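Local coordinates for protein transcriptional regulator, marR family, putative (Sulfolobus solfataricus, PDB 3F3X) that probably acts as a DNA-binding transcription factor of the MarR family, working as a dimer with a winged helix-turn-helix domain in each subunit, at residues M33-L38 / E75-V80. Sequence-based numbering, arbitrary orientation.
Sequences MNLSYL and EAKGLV
K77 NZ is held by N34 O directly and by a water that leads to M33 O. It gives a hydrogen bond of 2.6 Å to the backbone O of N34, meeting it at a C=O...N angle of 152° and tilted 21° from the carbonyl plane. A second bond, 2.7 Å long, runs from K77 NZ to the water, which in turn donates to M33 O at 2.8 Å, so one lysine ties down two successive carbonyls, one directly and one through water. K77 spans the gap with CG, CD and CE fully extended; the bend comes at the last torsion (chi4 -126°), which turns NZ toward N34 O. N34 has positive phi where the chain leaves helix 3-33, and S36 then N-caps helix 37-48. In this MarR-type winged helix-turn-helix domain, segment 75-80 is the exit of helix 64-76: G78 closes it in a Schellman motif, with G78 N bonded to E75 O at 2.9 Å, and the chain passes into strand 80-85 of the wing. Next to the polar link, methyl meets methyl: L35 CD2 lies 4.1 Å from L79 CD1, the two side chains crossing at a slant. L35 CD2 also lies 4.3 Å from K77 NZ, a loose contact. Helix 98-118 backs this small apolar patch, with V103 against L35 and K99 against L79, while K99 NZ donates a hydrogen bond to K77 O.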
ATOM      1  N   MET A  33     -15.511   3.960 -14.651  1.00 25.73           N
ATOM      2  CA  MET A  33     -16.566   4.546 -13.830  1.00 27.22           C
ATOM      3  C   MET A  33     -16.289   5.914 -13.215  1.00 28.22           C
ATOM      4  O   MET A  33     -17.144   6.463 -12.519  1.00 29.65           O
ATOM      5  CB  MET A  33     -16.924   3.560 -12.717  1.00 27.00           C
ATOM      6  CG  MET A  33     -17.262   2.166 -13.221  1.00 27.57           C
ATOM      7  SD  MET A  33     -17.602   0.993 -11.900  1.00 29.31           S
ATOM      8  CE  MET A  33     -19.290   1.471 -11.474  1.00 28.00           C
ATOM      9  N   ASN A  34     -15.107   6.460 -13.474  1.00 29.14           N
ATOM     10  CA  ASN A  34     -14.722   7.753 -12.929  1.00 30.69           C
ATOM     11  C   ASN A  34     -14.772   7.673 -11.405  1.00 30.20           C
ATOM     12  O   ASN A  34     -15.208   8.605 -10.725  1.00 28.74           O
ATOM     13  CB  ASN A  34     -15.656   8.852 -13.451  1.00 34.91           C
ATOM     14  CG  ASN A  34     -15.213  10.237 -13.038  1.00 39.66           C
ATOM     15  OD1 ASN A  34     -14.023  10.552 -13.058  1.00 43.80           O
ATOM     16  ND2 ASN A  34     -16.174  11.084 -12.674  1.00 43.17           N
ATOM     17  N   LEU A  35     -14.332   6.532 -10.883  1.00 28.54           N
ATOM     18  CA  LEU A  35     -14.285   6.290  -9.446  1.00 27.88           C
ATOM     19  C   LEU A  35     -12.875   5.875  -9.076  1.00 26.90           C
ATOM     20  O   LEU A  35     -12.097   5.464  -9.935  1.00 25.96           O
ATOM     21  CB  LEU A  35     -15.238   5.161  -9.037  1.00 29.09           C
ATOM     22  CG  LEU A  35     -16.747   5.363  -9.171  1.00 32.24           C
ATOM     23  CD1 LEU A  35     -17.460   4.088  -8.713  1.00 31.63           C
ATOM     24  CD2 LEU A  35     -17.189   6.564  -8.334  1.00 31.11           C
ATOM     25  N   SER A  36     -12.555   5.984  -7.792  1.00 27.20           N
ATOM     26  CA  SER A  36     -11.250   5.582  -7.295  1.00 25.25           C
ATOM     27  C   SER A  36     -11.468   4.359  -6.412  1.00 25.15           C
ATOM     28  O   SER A  36     -12.606   3.977  -6.133  1.00 23.37           O
ATOM     29  CB  SER A  36     -10.618   6.697  -6.467  1.00 26.45           C
ATOM     30  OG  SER A  36     -11.308   6.873  -5.240  1.00 25.94           O
ATOM     31  N   TYR A  37     -10.379   3.748  -5.970  1.00 23.32           N
ATOM     32  CA  TYR A  37     -10.474   2.583  -5.106  1.00 25.09           C
ATOM     33  C   TYR A  37     -11.055   2.992  -3.755  1.00 24.65           C
ATOM     34  O   TYR A  37     -11.826   2.247  -3.152  1.00 23.10           O
ATOM     35  CB  TYR A  37      -9.096   1.966  -4.908  1.00 27.65           C
ATOM     36  CG  TYR A  37      -9.096   0.702  -4.080  1.00 30.44           C
ATOM     37  CD1 TYR A  37      -9.998  -0.330  -4.339  1.00 31.48           C
ATOM     38  CD2 TYR A  37      -8.144   0.509  -3.083  1.00 34.30           C
ATOM     39  CE1 TYR A  37      -9.947  -1.528  -3.628  1.00 33.97           C
ATOM     40  CE2 TYR A  37      -8.082  -0.684  -2.368  1.00 37.58           C
ATOM     41  CZ  TYR A  37      -8.981  -1.698  -2.650  1.00 36.87           C
ATOM     42  OH  TYR A  37      -8.874  -2.892  -1.971  1.00 40.46           O
ATOM     43  N   LEU A  38     -10.679   4.176  -3.283  1.00 24.91           N
ATOM     44  CA  LEU A  38     -11.185   4.666  -2.005  1.00 23.71           C
ATOM     45  C   LEU A  38     -12.686   4.902  -2.123  1.00 23.42           C
ATOM     46  O   LEU A  38     -13.428   4.693  -1.164  1.00 23.25           O
ATOM     47  CB  LEU A  38     -10.489   5.971  -1.605  1.00 24.25           C
ATOM     48  CG  LEU A  38     -10.929   6.545  -0.252  1.00 24.37           C
ATOM     49  CD1 LEU A  38     -10.666   5.525   0.842  1.00 24.86           C
ATOM     50  CD2 LEU A  38     -10.173   7.839   0.037  1.00 26.40           C
ATOM     51  N   GLU A  75     -20.728  12.665  -3.074  1.00 23.41           N
ATOM     52  CA  GLU A  75     -21.997  13.325  -2.811  1.00 25.00           C
ATOM     53  C   GLU A  75     -22.426  14.172  -4.004  1.00 24.26           C
ATOM     54  O   GLU A  75     -23.608  14.240  -4.330  1.00 24.90           O
ATOM     55  CB  GLU A  75     -21.917  14.186  -1.542  1.00 24.29           C
ATOM     56  CG  GLU A  75     -23.224  14.905  -1.238  1.00 25.91           C
ATOM     57  CD  GLU A  75     -23.343  15.352   0.210  1.00 25.52           C
ATOM     58  OE1 GLU A  75     -22.337  15.830   0.776  1.00 25.93           O
ATOM     59  OE2 GLU A  75     -24.454  15.235   0.773  1.00 25.30           O
ATOM     60  N   ALA A  76     -21.457  14.804  -4.658  1.00 27.61           N
ATOM     61  CA  ALA A  76     -21.746  15.631  -5.824  1.00 28.74           C
ATOM     62  C   ALA A  76     -22.324  14.760  -6.940  1.00 29.45           C
ATOM     63  O   ALA A  76     -23.157  15.215  -7.730  1.00 30.10           O
ATOM     64  CB  ALA A  76     -20.471  16.323  -6.297  1.00 30.13           C
ATOM     65  N   LYS A  77     -21.886  13.503  -6.987  1.00 27.69           N
ATOM     66  CA  LYS A  77     -22.352  12.549  -7.992  1.00 27.77           C
ATOM     67  C   LYS A  77     -23.660  11.888  -7.571  1.00 27.16           C
ATOM     68  O   LYS A  77     -24.211  11.069  -8.309  1.00 26.36           O
ATOM     69  CB  LYS A  77     -21.316  11.445  -8.209  1.00 29.76           C
ATOM     70  CG  LYS A  77     -19.953  11.907  -8.669  1.00 32.29           C
ATOM     71  CD  LYS A  77     -18.989  10.733  -8.671  1.00 34.50           C
ATOM     72  CE  LYS A  77     -17.587  11.178  -9.016  1.00 37.14           C
ATOM     73  NZ  LYS A  77     -17.028  10.407 -10.147  1.00 38.52           N
ATOM     74  N   GLY A  78     -24.136  12.218  -6.374  1.00 23.88           N
ATOM     75  CA  GLY A  78     -25.374  11.635  -5.887  1.00 23.25           C
ATOM     76  C   GLY A  78     -25.267  10.175  -5.468  1.00 21.08           C
ATOM     77  O   GLY A  78     -26.272   9.456  -5.432  1.00 21.71           O
ATOM     78  N   LEU A  79     -24.058   9.728  -5.147  1.00 20.39           N
ATOM     79  CA  LEU A  79     -23.851   8.343  -4.735  1.00 21.45           C
ATOM     80  C   LEU A  79     -23.976   8.170  -3.223  1.00 20.90           C
ATOM     81  O   LEU A  79     -24.280   7.083  -2.741  1.00 20.99           O
ATOM     82  CB  LEU A  79     -22.490   7.853  -5.219  1.00 21.87           C
ATOM     83  CG  LEU A  79     -22.305   8.009  -6.733  1.00 23.41           C
ATOM     84  CD1 LEU A  79     -20.986   7.366  -7.146  1.00 23.00           C
ATOM     85  CD2 LEU A  79     -23.476   7.368  -7.476  1.00 23.56           C
ATOM     86  N   VAL A  80     -23.717   9.240  -2.481  1.00 19.77           N
ATOM     87  CA  VAL A  80     -23.867   9.224  -1.029  1.00 20.00           C
ATOM     88  C   VAL A  80     -24.348  10.612  -0.637  1.00 20.81           C
ATOM     89  O   VAL A  80     -24.455  11.507  -1.481  1.00 20.28           O
ATOM     90  CB  VAL A  80     -22.531   8.967  -0.248  1.00 19.93           C
ATOM     91  CG1 VAL A  80     -21.873   7.675  -0.703  1.00 18.32           C
ATOM     92  CG2 VAL A  80     -21.588  10.166  -0.401  1.00 18.88           C
TER
HETATM   93  O   HOH W   1     -18.567   8.511 -11.313  1.00 41.08           O